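Thiamine monophosphate kinase (Aquifex aeolicus, PDB 1VQV) probably catalyses, as a homodimer, the ATP-dependent phosphorylation of thiamine monophosphate to thiamine diphosphate, the active form of vitamin B1. Local coordinates at residues D43-G48 / G61-S66; V49-S54 / V94-R99; V67-V72 / G77-A82; E165-E170 / R184-T189; K171-Y174 / E178-L181. All blocks are in the same frame, centred on the assembly; numbering follows the deposited sequence.

Interaction 1. Residues D43-G48 / G61-S66; sequences DVLNEG and GWKAIS
L45 and A64 carry a buried apolar contact in which the end of strand 38-46 lies against helix 57-73, the two short axes 8.9 Å apart and running nearly antiparallel at 156°. The apolar part of the contact is made by one methyl: L45 CD1 rests 4.0 Å from A64 N and 4.4 Å from A64 CB, while K63 CG flanks it at 4.2 Å. With CG standing beside the backbone N (chi1 -62°) and the chain extended beyond it, L45 sends this methyl onto the helix backbone. Alanine suits the facing position because its single methyl lets the leucine approach the helix main chain. Side chains alternate along the strand: D43 and L45 face the helix, whereas V44 and N46 pack on the second subunit. This is the PurM-like N-terminal fold, a mixed four-stranded sheet with helix 57-73 on one face; I128 and V130 of the neighbouring strand 127-136 complete the floor beneath A64. At the strand's other touching position D43 is a ligand of two magnesium ions. Its OD2 lies 3.6 Å from A64 O, and the nearest side-chain atoms of D43 and D71, another magnesium-binding residue, are about 5 Å apart.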
# COMPACT_ATOMS: atom_id res chain seq x y z
N ASP B 43 1.48 6.29 -1.33
CA ASP B 43 1.85 7.50 -0.60
C ASP B 43 1.47 7.28 0.86
O ASP B 43 0.68 6.39 1.18
CB ASP B 43 1.12 8.74 -1.15
CG ASP B 43 -0.36 8.75 -0.81
OD1 ASP B 43 -1.01 7.70 -1.00
OD2 ASP B 43 -0.88 9.81 -0.36
N VAL B 44 2.05 8.08 1.74
CA VAL B 44 1.75 7.93 3.16
C VAL B 44 1.57 9.25 3.88
O VAL B 44 2.23 10.24 3.57
CB VAL B 44 2.86 7.07 3.85
CG1 VAL B 44 4.21 7.73 3.74
CG2 VAL B 44 2.49 6.83 5.31
N LEU B 45 0.63 9.26 4.82
CA LEU B 45 0.36 10.44 5.63
C LEU B 45 0.46 9.95 7.07
O LEU B 45 -0.31 9.09 7.51
CB LEU B 45 -1.05 10.99 5.36
CG LEU B 45 -1.34 11.50 3.93
CD1 LEU B 45 -2.64 12.30 3.89
CD2 LEU B 45 -0.18 12.38 3.49
N ASN B 46 1.44 10.47 7.80
CA ASN B 46 1.60 10.06 9.18
C ASN B 46 1.40 11.22 10.11
O ASN B 46 1.96 12.31 9.92
CB ASN B 46 2.98 9.44 9.43
CG ASN B 46 3.15 8.12 8.73
OD1 ASN B 46 2.30 7.24 8.82
ND2 ASN B 46 4.26 7.97 8.02
N GLU B 47 0.59 10.96 11.13
CA GLU B 47 0.29 11.93 12.15
C GLU B 47 1.60 12.47 12.72
O GLU B 47 2.56 11.73 12.91
CB GLU B 47 -0.51 11.29 13.27
CG GLU B 47 -1.08 12.33 14.22
CD GLU B 47 -1.60 11.74 15.51
OE1 GLU B 47 -2.00 10.55 15.53
OE2 GLU B 47 -1.63 12.49 16.50
N GLY B 48 1.62 13.76 13.00
CA GLY B 48 2.80 14.37 13.55
C GLY B 48 3.68 14.98 12.48
O GLY B 48 4.28 16.04 12.69
N GLY B 61 -8.77 12.81 4.64
CA GLY B 61 -9.31 11.73 3.84
C GLY B 61 -9.28 12.08 2.37
O GLY B 61 -9.02 11.23 1.54
N TRP B 62 -9.56 13.34 2.05
CA TRP B 62 -9.54 13.79 0.67
C TRP B 62 -8.08 13.79 0.19
O TRP B 62 -7.77 13.24 -0.86
CB TRP B 62 -10.16 15.20 0.57
CG TRP B 62 -10.03 15.86 -0.79
CD1 TRP B 62 -8.92 16.49 -1.29
CD2 TRP B 62 -11.01 15.90 -1.83
NE1 TRP B 62 -9.15 16.90 -2.58
CE2 TRP B 62 -10.42 16.56 -2.93
CE3 TRP B 62 -12.33 15.44 -1.94
CZ2 TRP B 62 -11.11 16.77 -4.14
CZ3 TRP B 62 -13.01 15.65 -3.13
CH2 TRP B 62 -12.39 16.31 -4.22
N LYS B 63 -7.19 14.36 0.97
CA LYS B 63 -5.79 14.41 0.61
C LYS B 63 -5.21 13.01 0.36
O LYS B 63 -4.44 12.82 -0.58
CB LYS B 63 -5.00 15.12 1.70
CG LYS B 63 -3.61 15.52 1.30
CD LYS B 63 -3.10 16.62 2.20
CE LYS B 63 -1.69 17.03 1.83
NZ LYS B 63 -1.18 18.12 2.71
N ALA B 64 -5.58 12.03 1.18
CA ALA B 64 -5.06 10.67 1.02
C ALA B 64 -5.26 10.16 -0.40
O ALA B 64 -4.39 9.50 -0.97
CB ALA B 64 -5.71 9.74 2.01
N ILE B 65 -6.41 10.47 -0.98
CA ILE B 65 -6.71 10.06 -2.34
C ILE B 65 -6.08 11.01 -3.37
O ILE B 65 -5.54 10.58 -4.38
CB ILE B 65 -8.24 10.01 -2.56
CG1 ILE B 65 -8.83 8.86 -1.74
CG2 ILE B 65 -8.56 9.88 -4.05
CD1 ILE B 65 -8.34 7.49 -2.12
N SER B 66 -6.13 12.31 -3.10
CA SER B 66 -5.57 13.29 -4.01
C SER B 66 -4.07 13.20 -4.26
O SER B 66 -3.64 13.45 -5.38
CB SER B 66 -5.93 14.71 -3.55
OG SER B 66 -7.26 15.03 -3.91

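Interaction 2. Residues V49-S54 / V94-R99; sequences VHFLRS and VSYVER
The hydroxyl end of Y96 meets F51: Y96 OH lies 3.5 Å from F51 CE1, the two side chains reaching toward each other from opposite directions, with the hydroxyl coming at the phenyl ring obliquely. R53 supplies the second touch. Its carbonyl sits at the edge of the tyrosine ring near the ring plane, R53 O being 4.0 Å from Y96 CE1, and its aliphatic stem runs past the same carbon, with R53 CG 4.1 Å from Y96 CE1. Tyrosine fits here because it is long enough to bridge two backbones whose nearest CA atoms, those of R53 and Y96, are 8.9 Å apart; its extended first torsion (chi1 -174°) carries the ring off the helix toward the loop. With the ring cut back to an alanine, F51 and the stem of R53 would probably lose their partner from helix 94-111, and a gap would be likely to open between loop and helix.

In the next shell, the R53 chain bends at chi3 (-43°), and its guanidinium, turned 60° from the tyrosine ring, forms a salt bridge with E47. F51 is bedded on L45, V60 and I126, an apolar setting proper to phenylalanine, and P57 packs on Y96. The helix also meets the second subunit, V97 packing on L3 of that chain. The segment 49-54 also holds H50, a substrate-binding residue whose ND1 accepts a bond from N46 N. What results is a substrate-binding loop held between strand 38-46 and helix 94-111 of the PurM-like N-terminal domain.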
# COMPACT_ATOMS: atom_id res chain seq x y z
N VAL B 49 3.76 14.32 11.34
CA VAL B 49 4.58 14.79 10.24
C VAL B 49 3.75 15.46 9.14
O VAL B 49 3.88 16.67 8.91
CB VAL B 49 5.40 13.62 9.63
CG1 VAL B 49 6.22 14.12 8.44
CG2 VAL B 49 6.31 13.02 10.69
N HIS B 50 2.90 14.69 8.47
CA HIS B 50 2.09 15.22 7.37
C HIS B 50 0.85 16.01 7.76
O HIS B 50 0.37 16.85 6.99
CB HIS B 50 1.68 14.07 6.43
CG HIS B 50 2.83 13.26 5.95
ND1 HIS B 50 3.26 12.12 6.59
CD2 HIS B 50 3.70 13.47 4.93
CE1 HIS B 50 4.34 11.66 5.99
NE2 HIS B 50 4.63 12.46 4.98
N PHE B 51 0.33 15.74 8.96
CA PHE B 51 -0.87 16.41 9.43
C PHE B 51 -0.98 16.26 10.94
O PHE B 51 -0.22 15.51 11.54
CB PHE B 51 -2.10 15.80 8.75
CG PHE B 51 -2.39 14.38 9.16
CD1 PHE B 51 -3.15 14.11 10.29
CD2 PHE B 51 -1.87 13.31 8.43
CE1 PHE B 51 -3.40 12.80 10.69
CE2 PHE B 51 -2.12 11.99 8.82
CZ PHE B 51 -2.88 11.74 9.96
N LEU B 52 -1.92 16.98 11.54
CA LEU B 52 -2.16 16.92 12.98
C LEU B 52 -3.55 16.38 13.21
O LEU B 52 -4.43 16.55 12.36
CB LEU B 52 -2.08 18.31 13.61
CG LEU B 52 -0.74 19.02 13.45
CD1 LEU B 52 -0.82 20.36 14.16
CD2 LEU B 52 0.35 18.17 14.02
N ARG B 53 -3.75 15.75 14.36
CA ARG B 53 -5.06 15.19 14.68
C ARG B 53 -6.11 16.28 14.83
O ARG B 53 -7.30 15.98 14.93
CB ARG B 53 -5.01 14.36 15.95
CG ARG B 53 -6.31 13.61 16.18
CD ARG B 53 -6.21 12.57 17.27
NE ARG B 53 -4.96 11.81 17.19
CZ ARG B 53 -4.69 10.73 17.92
NH1 ARG B 53 -5.60 10.27 18.78
NH2 ARG B 53 -3.52 10.11 17.80
N SER B 54 -5.69 17.53 14.83
CA SER B 54 -6.63 18.64 14.98
C SER B 54 -7.19 19.08 13.64
O SER B 54 -8.24 19.72 13.58
CB SER B 54 -5.95 19.83 15.70
OG SER B 54 -4.87 20.37 14.95
N VAL B 94 -14.37 7.40 16.89
CA VAL B 94 -14.92 6.73 15.72
C VAL B 94 -15.31 7.74 14.66
O VAL B 94 -15.22 7.47 13.47
CB VAL B 94 -16.15 5.90 16.10
CG1 VAL B 94 -16.78 5.32 14.87
CG2 VAL B 94 -15.76 4.80 17.07
N SER B 95 -15.75 8.91 15.11
CA SER B 95 -16.18 9.99 14.24
C SER B 95 -15.03 10.46 13.36
O SER B 95 -15.24 10.97 12.26
CB SER B 95 -16.73 11.15 15.09
OG SER B 95 -15.78 11.60 16.04
N TYR B 96 -13.80 10.28 13.86
CA TYR B 96 -12.61 10.68 13.12
C TYR B 96 -12.49 9.81 11.88
O TYR B 96 -12.27 10.30 10.79
CB TYR B 96 -11.34 10.49 13.95
CG TYR B 96 -10.11 11.02 13.25
CD1 TYR B 96 -9.63 12.30 13.53
CD2 TYR B 96 -9.47 10.29 12.25
CE1 TYR B 96 -8.55 12.84 12.84
CE2 TYR B 96 -8.39 10.83 11.54
CZ TYR B 96 -7.94 12.11 11.85
OH TYR B 96 -6.89 12.67 11.15
N VAL B 97 -12.63 8.51 12.08
CA VAL B 97 -12.54 7.55 11.01
C VAL B 97 -13.69 7.76 10.03
O VAL B 97 -13.48 7.76 8.82
CB VAL B 97 -12.53 6.11 11.58
CG1 VAL B 97 -12.65 5.08 10.48
CG2 VAL B 97 -11.25 5.89 12.36
N GLU B 98 -14.89 7.97 10.56
CA GLU B 98 -16.07 8.18 9.72
C GLU B 98 -15.91 9.43 8.84
O GLU B 98 -16.30 9.42 7.67
CB GLU B 98 -17.34 8.33 10.58
CG GLU B 98 -18.61 8.03 9.79
CD GLU B 98 -19.90 8.43 10.50
OE1 GLU B 98 -20.11 8.01 11.67
OE2 GLU B 98 -20.72 9.17 9.88
N ARG B 99 -15.35 10.49 9.41
CA ARG B 99 -15.16 11.72 8.67
C ARG B 99 -14.02 11.57 7.68
O ARG B 99 -14.02 12.20 6.62
CB ARG B 99 -14.92 12.88 9.62
CG ARG B 99 -16.20 13.33 10.30
CD ARG B 99 -15.97 14.34 11.41
NE ARG B 99 -17.23 14.67 12.07
CZ ARG B 99 -17.91 15.80 11.88
NH1 ARG B 99 -17.44 16.73 11.06
NH2 ARG B 99 -19.06 16.00 12.52

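Interaction 3. Residues V67-V72 / G77-A82; sequences VNVSDV and GLPKWA
The pyrrolidine ring of P79 faces helix 57-73 and meets V69 with two of its carbons: P79 CG lies 4.1 Å from V69 CG1, and P79 CB is equally near V69 CG2. V72 joins at another corner of the ring, V72 CG1 being 4.4 Å from P79 CD. The indole of W81 plays no part in this seam; K80 CB covers one of its faces, and it packs on L40 of the second subunit. Because V72 holds CG1 anti to its backbone N (chi1 174°), this methyl lies against the backbone of G77 and L78, with V72 CG1 3.5 Å from G77 C. Compact branched valines suit a helix face laid so close to a strand. Here helix 57-73 of the PurM-like N-terminal domain turns back into strand 77-88, at 141° between short axes. G77 N donates to V72 O at 3.1 Å with an N-H...O angle of 149°. Glycine, with no side chain, lets V72 CG1 lie against its backbone. Further along, K80 and W81 both face V133 in a classic beta bulge. The residue before V72, D71, binds magnesium; it and V72 both touch D27 and T41.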
# COMPACT_ATOMS: atom_id res chain seq x y z
N VAL B 67 -3.27 12.88 -3.26
CA VAL B 67 -1.84 12.81 -3.49
C VAL B 67 -1.54 11.70 -4.49
O VAL B 67 -0.77 11.90 -5.44
CB VAL B 67 -1.06 12.55 -2.18
CG1 VAL B 67 0.42 12.43 -2.48
CG2 VAL B 67 -1.30 13.70 -1.21
N ASN B 68 -2.16 10.54 -4.32
CA ASN B 68 -1.91 9.44 -5.24
C ASN B 68 -2.40 9.73 -6.64
O ASN B 68 -1.79 9.30 -7.62
CB ASN B 68 -2.55 8.16 -4.74
CG ASN B 68 -1.69 7.45 -3.77
OD1 ASN B 68 -0.47 7.48 -3.89
ND2 ASN B 68 -2.29 6.80 -2.79
N VAL B 69 -3.51 10.45 -6.74
CA VAL B 69 -4.09 10.80 -8.04
C VAL B 69 -3.17 11.76 -8.81
O VAL B 69 -3.05 11.67 -10.02
CB VAL B 69 -5.50 11.43 -7.86
CG1 VAL B 69 -6.04 11.89 -9.19
CG2 VAL B 69 -6.45 10.43 -7.22
N SER B 70 -2.52 12.67 -8.09
CA SER B 70 -1.63 13.64 -8.69
C SER B 70 -0.41 13.04 -9.36
O SER B 70 0.20 13.67 -10.22
CB SER B 70 -1.18 14.67 -7.65
OG SER B 70 -2.23 15.57 -7.37
N ASP B 71 -0.04 11.83 -8.95
CA ASP B 71 1.10 11.12 -9.51
C ASP B 71 0.66 10.37 -10.75
O ASP B 71 1.38 10.35 -11.76
CB ASP B 71 1.65 10.13 -8.50
CG ASP B 71 2.25 10.81 -7.31
OD1 ASP B 71 3.12 11.69 -7.52
OD2 ASP B 71 1.85 10.47 -6.17
N VAL B 72 -0.50 9.73 -10.66
CA VAL B 72 -1.07 9.00 -11.79
C VAL B 72 -1.35 10.01 -12.90
O VAL B 72 -1.08 9.76 -14.06
CB VAL B 72 -2.42 8.34 -11.42
CG1 VAL B 72 -3.04 7.71 -12.66
CG2 VAL B 72 -2.23 7.29 -10.34
N GLY B 77 -2.16 9.22 -16.89
CA GLY B 77 -3.06 8.12 -16.60
C GLY B 77 -4.25 8.55 -15.79
O GLY B 77 -4.25 9.63 -15.21
N LEU B 78 -5.28 7.71 -15.77
CA LEU B 78 -6.48 7.98 -15.00
C LEU B 78 -6.57 7.02 -13.80
O LEU B 78 -6.28 5.84 -13.93
CB LEU B 78 -7.72 7.86 -15.89
CG LEU B 78 -8.02 9.02 -16.84
CD1 LEU B 78 -9.27 8.73 -17.64
CD2 LEU B 78 -8.21 10.29 -16.04
N PRO B 79 -6.94 7.54 -12.62
CA PRO B 79 -7.07 6.76 -11.37
C PRO B 79 -8.25 5.80 -11.43
O PRO B 79 -9.38 6.21 -11.70
CB PRO B 79 -7.28 7.84 -10.31
CG PRO B 79 -8.04 8.89 -11.06
CD PRO B 79 -7.30 8.95 -12.38
N LYS B 80 -7.99 4.52 -11.18
CA LYS B 80 -9.03 3.49 -11.21
C LYS B 80 -9.35 2.84 -9.87
O LYS B 80 -10.48 2.94 -9.39
CB LYS B 80 -8.65 2.41 -12.24
CG LYS B 80 -8.67 2.90 -13.70
CD LYS B 80 -10.10 3.21 -14.17
CE LYS B 80 -10.94 1.94 -14.25
NZ LYS B 80 -12.39 2.23 -14.45
N TRP B 81 -8.37 2.18 -9.25
CA TRP B 81 -8.63 1.49 -7.97
C TRP B 81 -7.72 1.92 -6.83
O TRP B 81 -6.57 2.29 -7.04
CB TRP B 81 -8.52 -0.03 -8.16
CG TRP B 81 -9.34 -0.53 -9.29
CD1 TRP B 81 -10.70 -0.61 -9.35
CD2 TRP B 81 -8.86 -0.88 -10.59
NE1 TRP B 81 -11.11 -0.96 -10.62
CE2 TRP B 81 -10.00 -1.13 -11.40
CE3 TRP B 81 -7.58 -0.98 -11.17
CZ2 TRP B 81 -9.89 -1.48 -12.75
CZ3 TRP B 81 -7.48 -1.33 -12.50
CH2 TRP B 81 -8.63 -1.58 -13.28
N ALA B 82 -8.24 1.84 -5.61
CA ALA B 82 -7.47 2.23 -4.44
C ALA B 82 -7.62 1.29 -3.24
O ALA B 82 -8.71 0.77 -2.97
CB ALA B 82 -7.85 3.63 -4.04

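Interaction 4. Residues E165-E170 / R184-T189; sequences ELLLME and RHLRPT. With PO4 (phosphate ion), chain F.
L167 of helix 159-168 packs on H185 and L186 at the end of helix 176-186; these are consecutive helices, joined by a loop and packed against each other. R184 opens the second segment on another side of its helix, in a salt bridge with D159. H185 follows, and L167 CD1 comes to 3.7 Å from H185 ND1, approaching the imidazole obliquely. The ring stands there because CG is anti to the backbone N (chi1 173°); S160 and L164 also pack on it, and H185 O accepts a bond from K63. At L186 the contact becomes purely apolar: L186 CD1 touches L167 CD1 at 3.6 Å, so a single leucine methyl serves both partners. Leucine suits both sites as a branched apolar side chain whose methyls meet in a seam that Y55 also covers. R187 is the first residue to leave the helix. Its chain, bent at chi3 (66°), brings the guanidinium edge to a phosphate ion, probably from the crystallisation liquor, and the same group makes a cation-pi contact with W62. The bond R187 NH1 to phosphate O4 is 3.0 Å long and fairly straight, at 161°. P188 then turns its carbonyl back toward helix 57-73, where P188 O accepts a bond from W62 NE1.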
# COMPACT_ATOMS: atom_id res chain seq x y z
N GLU B 165 2.89 26.68 6.89
CA GLU B 165 3.47 27.61 7.85
C GLU B 165 2.36 28.31 8.63
O GLU B 165 2.51 28.55 9.83
CB GLU B 165 4.35 28.64 7.13
CG GLU B 165 5.72 28.11 6.72
CD GLU B 165 6.39 28.99 5.68
OE1 GLU B 165 6.23 30.22 5.76
OE2 GLU B 165 7.07 28.47 4.79
N LEU B 166 1.26 28.64 7.95
CA LEU B 166 0.12 29.28 8.60
C LEU B 166 -0.50 28.28 9.59
O LEU B 166 -0.93 28.64 10.69
CB LEU B 166 -0.94 29.72 7.57
CG LEU B 166 -0.62 30.87 6.59
CD1 LEU B 166 -1.84 31.20 5.73
CD2 LEU B 166 -0.22 32.09 7.37
N LEU B 167 -0.54 27.01 9.21
CA LEU B 167 -1.07 26.00 10.11
C LEU B 167 -0.15 25.93 11.32
O LEU B 167 -0.61 25.98 12.45
CB LEU B 167 -1.13 24.65 9.42
CG LEU B 167 -2.26 24.54 8.41
CD1 LEU B 167 -2.18 23.22 7.66
CD2 LEU B 167 -3.60 24.67 9.15
N LEU B 168 1.16 25.83 11.08
CA LEU B 168 2.09 25.75 12.19
C LEU B 168 1.95 26.94 13.14
O LEU B 168 2.38 26.88 14.28
CB LEU B 168 3.54 25.64 11.69
CG LEU B 168 3.96 24.43 10.85
CD1 LEU B 168 5.46 24.51 10.59
CD2 LEU B 168 3.63 23.11 11.56
N MSE B 169 1.36 28.03 12.70
CA MSE B 169 1.23 29.17 13.60
C MSE B 169 0.12 28.89 14.60
O MSE B 169 0.01 29.56 15.63
CB MSE B 169 0.92 30.46 12.84
CG MSE B 169 1.85 30.71 11.67
SE MSE B 169 1.62 32.46 10.90
CE MSE B 169 -0.29 32.38 10.52
N GLU B 170 -0.70 27.90 14.29
CA GLU B 170 -1.81 27.52 15.15
C GLU B 170 -2.74 28.67 15.51
O GLU B 170 -3.20 28.75 16.64
CB GLU B 170 -1.29 26.88 16.44
CG GLU B 170 -1.10 25.38 16.35
CD GLU B 170 -0.84 24.75 17.71
OE1 GLU B 170 -1.56 25.12 18.69
OE2 GLU B 170 0.07 23.88 17.80
N ARG B 184 -5.20 24.91 0.12
CA ARG B 184 -4.38 24.37 -0.97
C ARG B 184 -3.41 23.31 -0.46
O ARG B 184 -2.97 22.43 -1.20
CB ARG B 184 -3.59 25.50 -1.64
CG ARG B 184 -4.34 26.12 -2.82
CD ARG B 184 -3.99 27.58 -3.09
NE ARG B 184 -5.12 28.22 -3.76
CZ ARG B 184 -5.31 29.53 -3.86
NH1 ARG B 184 -4.43 30.39 -3.34
NH2 ARG B 184 -6.40 29.99 -4.45
N HIS B 185 -3.09 23.40 0.82
CA HIS B 185 -2.17 22.46 1.43
C HIS B 185 -2.91 21.31 2.09
O HIS B 185 -2.44 20.17 2.07
CB HIS B 185 -1.29 23.19 2.44
CG HIS B 185 -0.41 22.29 3.25
ND1 HIS B 185 -0.79 21.80 4.48
CD2 HIS B 185 0.82 21.79 3.00
CE1 HIS B 185 0.18 21.04 4.96
NE2 HIS B 185 1.16 21.02 4.08
N LEU B 186 -4.08 21.59 2.64
CA LEU B 186 -4.86 20.57 3.32
C LEU B 186 -5.78 19.76 2.39
O LEU B 186 -5.85 18.54 2.48
CB LEU B 186 -5.69 21.20 4.44
CG LEU B 186 -5.51 20.59 5.84
CD1 LEU B 186 -4.04 20.49 6.14
CD2 LEU B 186 -6.20 21.46 6.88
N ARG B 187 -6.48 20.46 1.51
CA ARG B 187 -7.40 19.84 0.58
C ARG B 187 -7.02 20.18 -0.86
O ARG B 187 -7.79 20.83 -1.56
CB ARG B 187 -8.83 20.32 0.85
CG ARG B 187 -9.78 19.27 1.37
CD ARG B 187 -11.27 19.59 1.09
NE ARG B 187 -11.56 19.55 -0.35
CZ ARG B 187 -12.67 19.03 -0.87
NH1 ARG B 187 -13.58 18.48 -0.10
NH2 ARG B 187 -12.87 19.07 -2.18
N PRO B 188 -5.83 19.76 -1.31
CA PRO B 188 -5.43 20.06 -2.69
C PRO B 188 -6.27 19.30 -3.71
O PRO B 188 -6.88 18.30 -3.38
CB PRO B 188 -3.96 19.64 -2.72
CG PRO B 188 -3.93 18.50 -1.75
CD PRO B 188 -4.79 18.99 -0.62
N THR B 189 -6.32 19.81 -4.94
CA THR B 189 -7.06 19.16 -6.02
C THR B 189 -6.07 18.75 -7.11
O THR B 189 -5.31 19.57 -7.62
CB THR B 189 -8.14 20.10 -6.66
OG1 THR B 189 -9.10 20.49 -5.66
CG2 THR B 189 -8.88 19.38 -7.78
P PO4 F . -14.24 20.02 3.51
O1 PO4 F . -15.00 20.85 2.53
O2 PO4 F . -13.10 20.81 4.05
O3 PO4 F . -15.14 19.62 4.62
O4 PO4 F . -13.71 18.81 2.83

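Interaction 5. Residues K171-Y174 / E178-L181; sequences KEEY and ELAL
Apolar packing joins Y174 to the first turn of helix 176-186: Y174 CB lies 3.8 Å from L179 CD2 and 3.9 Å from E178 CB. Leucine and the aliphatic part of glutamate thus share the base of the tyrosine side chain, while the ring leads away from the helix. The ring's own neighbour is within the loop, K171 CB standing over one face, offset toward the rim. Among hydrogen bonds, Y174 N donates to E173 OE2 at 3.1 Å and 155°, meeting the carboxylate on its anti side and 19° out of its plane; a flexible acidic chain suits this fold-back onto the next residue. Y174 OH binds L166 O in helix 159-168 and receives K171 N at 2.9 Å, a weak bond with an angle of 129°. E178 takes E175 N on OE1 and Y247 OH on OE2. Charge enters at longer range: K171 NZ stands 5.2 Å from E178 OE2, not in contact. The loop between helices 159-168 and 176-186 is thus fastened to the start of the second helix by a tyrosine used at both ends, apolar at its base and polar at its hydroxyl, and beside it a buried carboxylate that its donors and the nearby lysine probably keep ionised.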
# COMPACT_ATOMS: atom_id res chain seq x y z
N LYS B 171 -3.00 29.56 14.56
CA LYS B 171 -3.91 30.67 14.81
C LYS B 171 -5.29 30.12 15.11
O LYS B 171 -5.61 28.96 14.81
CB LYS B 171 -4.00 31.59 13.58
CG LYS B 171 -2.93 32.65 13.48
CD LYS B 171 -3.10 33.44 12.19
CE LYS B 171 -2.29 34.72 12.21
NZ LYS B 171 -0.87 34.44 12.56
N GLU B 172 -6.13 30.97 15.70
CA GLU B 172 -7.50 30.60 16.04
C GLU B 172 -8.29 30.64 14.74
O GLU B 172 -8.93 29.66 14.34
CB GLU B 172 -8.06 31.62 17.03
CG GLU B 172 -8.04 33.08 16.54
CD GLU B 172 -6.75 33.83 16.84
OE1 GLU B 172 -6.83 35.07 17.02
OE2 GLU B 172 -5.66 33.22 16.89
N GLU B 173 -8.23 31.79 14.08
CA GLU B 173 -8.90 32.00 12.81
C GLU B 173 -7.89 32.60 11.84
O GLU B 173 -6.79 32.97 12.24
CB GLU B 173 -10.08 32.96 13.00
CG GLU B 173 -10.92 33.09 11.76
CD GLU B 173 -11.50 31.76 11.34
OE1 GLU B 173 -12.50 31.33 11.96
OE2 GLU B 173 -10.94 31.14 10.39
N TYR B 174 -8.24 32.68 10.57
CA TYR B 174 -7.30 33.23 9.59
C TYR B 174 -8.05 34.14 8.61
O TYR B 174 -9.27 34.07 8.51
CB TYR B 174 -6.58 32.11 8.80
CG TYR B 174 -5.72 31.14 9.61
CD1 TYR B 174 -6.27 30.01 10.22
CD2 TYR B 174 -4.34 31.35 9.77
CE1 TYR B 174 -5.48 29.11 10.96
CE2 TYR B 174 -3.55 30.46 10.50
CZ TYR B 174 -4.13 29.35 11.10
OH TYR B 174 -3.36 28.49 11.85
N GLU B 178 -5.47 33.87 3.68
CA GLU B 178 -4.68 32.88 4.39
C GLU B 178 -5.38 31.53 4.35
O GLU B 178 -4.72 30.49 4.28
CB GLU B 178 -4.46 33.34 5.83
CG GLU B 178 -3.62 34.61 5.88
CD GLU B 178 -3.51 35.23 7.27
OE1 GLU B 178 -4.55 35.45 7.91
OE2 GLU B 178 -2.37 35.49 7.70
N LEU B 179 -6.71 31.54 4.35
CA LEU B 179 -7.46 30.29 4.29
C LEU B 179 -7.25 29.56 2.96
O LEU B 179 -6.98 28.36 2.95
CB LEU B 179 -8.95 30.55 4.51
CG LEU B 179 -9.39 30.83 5.95
CD1 LEU B 179 -10.90 30.93 6.00
CD2 LEU B 179 -8.90 29.73 6.90
N ALA B 180 -7.37 30.29 1.86
CA ALA B 180 -7.18 29.71 0.53
C ALA B 180 -5.83 29.02 0.43
O ALA B 180 -5.67 28.04 -0.30
CB ALA B 180 -7.29 30.79 -0.53
N LEU B 181 -4.86 29.55 1.17
CA LEU B 181 -3.50 29.00 1.19
C LEU B 181 -3.45 27.69 1.95
O LEU B 181 -2.79 26.73 1.53
CB LEU B 181 -2.53 30.00 1.83
CG LEU B 181 -2.14 31.19 0.96
CD1 LEU B 181 -1.25 32.17 1.74
CD2 LEU B 181 -1.43 30.67 -0.27

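In the fold
From the N terminus, interaction 1 closes the loop between strand 38-46 and helix 57-73. Interaction 2 starts inside that loop and ends on helix 94-111, so the two cross; they touch where 43-48 runs into 49-54. Interaction 3 closes the short turn from helix 57-73 into strand 77-88 and is nested within the loop of interaction 2. All three belong to the PurM-like N-terminal domain, with helix 57-73 shared by interactions 1 and 3. Later in the chain, interaction 4 pairs helices 159-168 and 176-186 and encloses interaction 5, which packs the connecting loop on the start of helix 176-186. Contacts from 61-66 to 184-189 tie this pair of helices to the N-terminal domain.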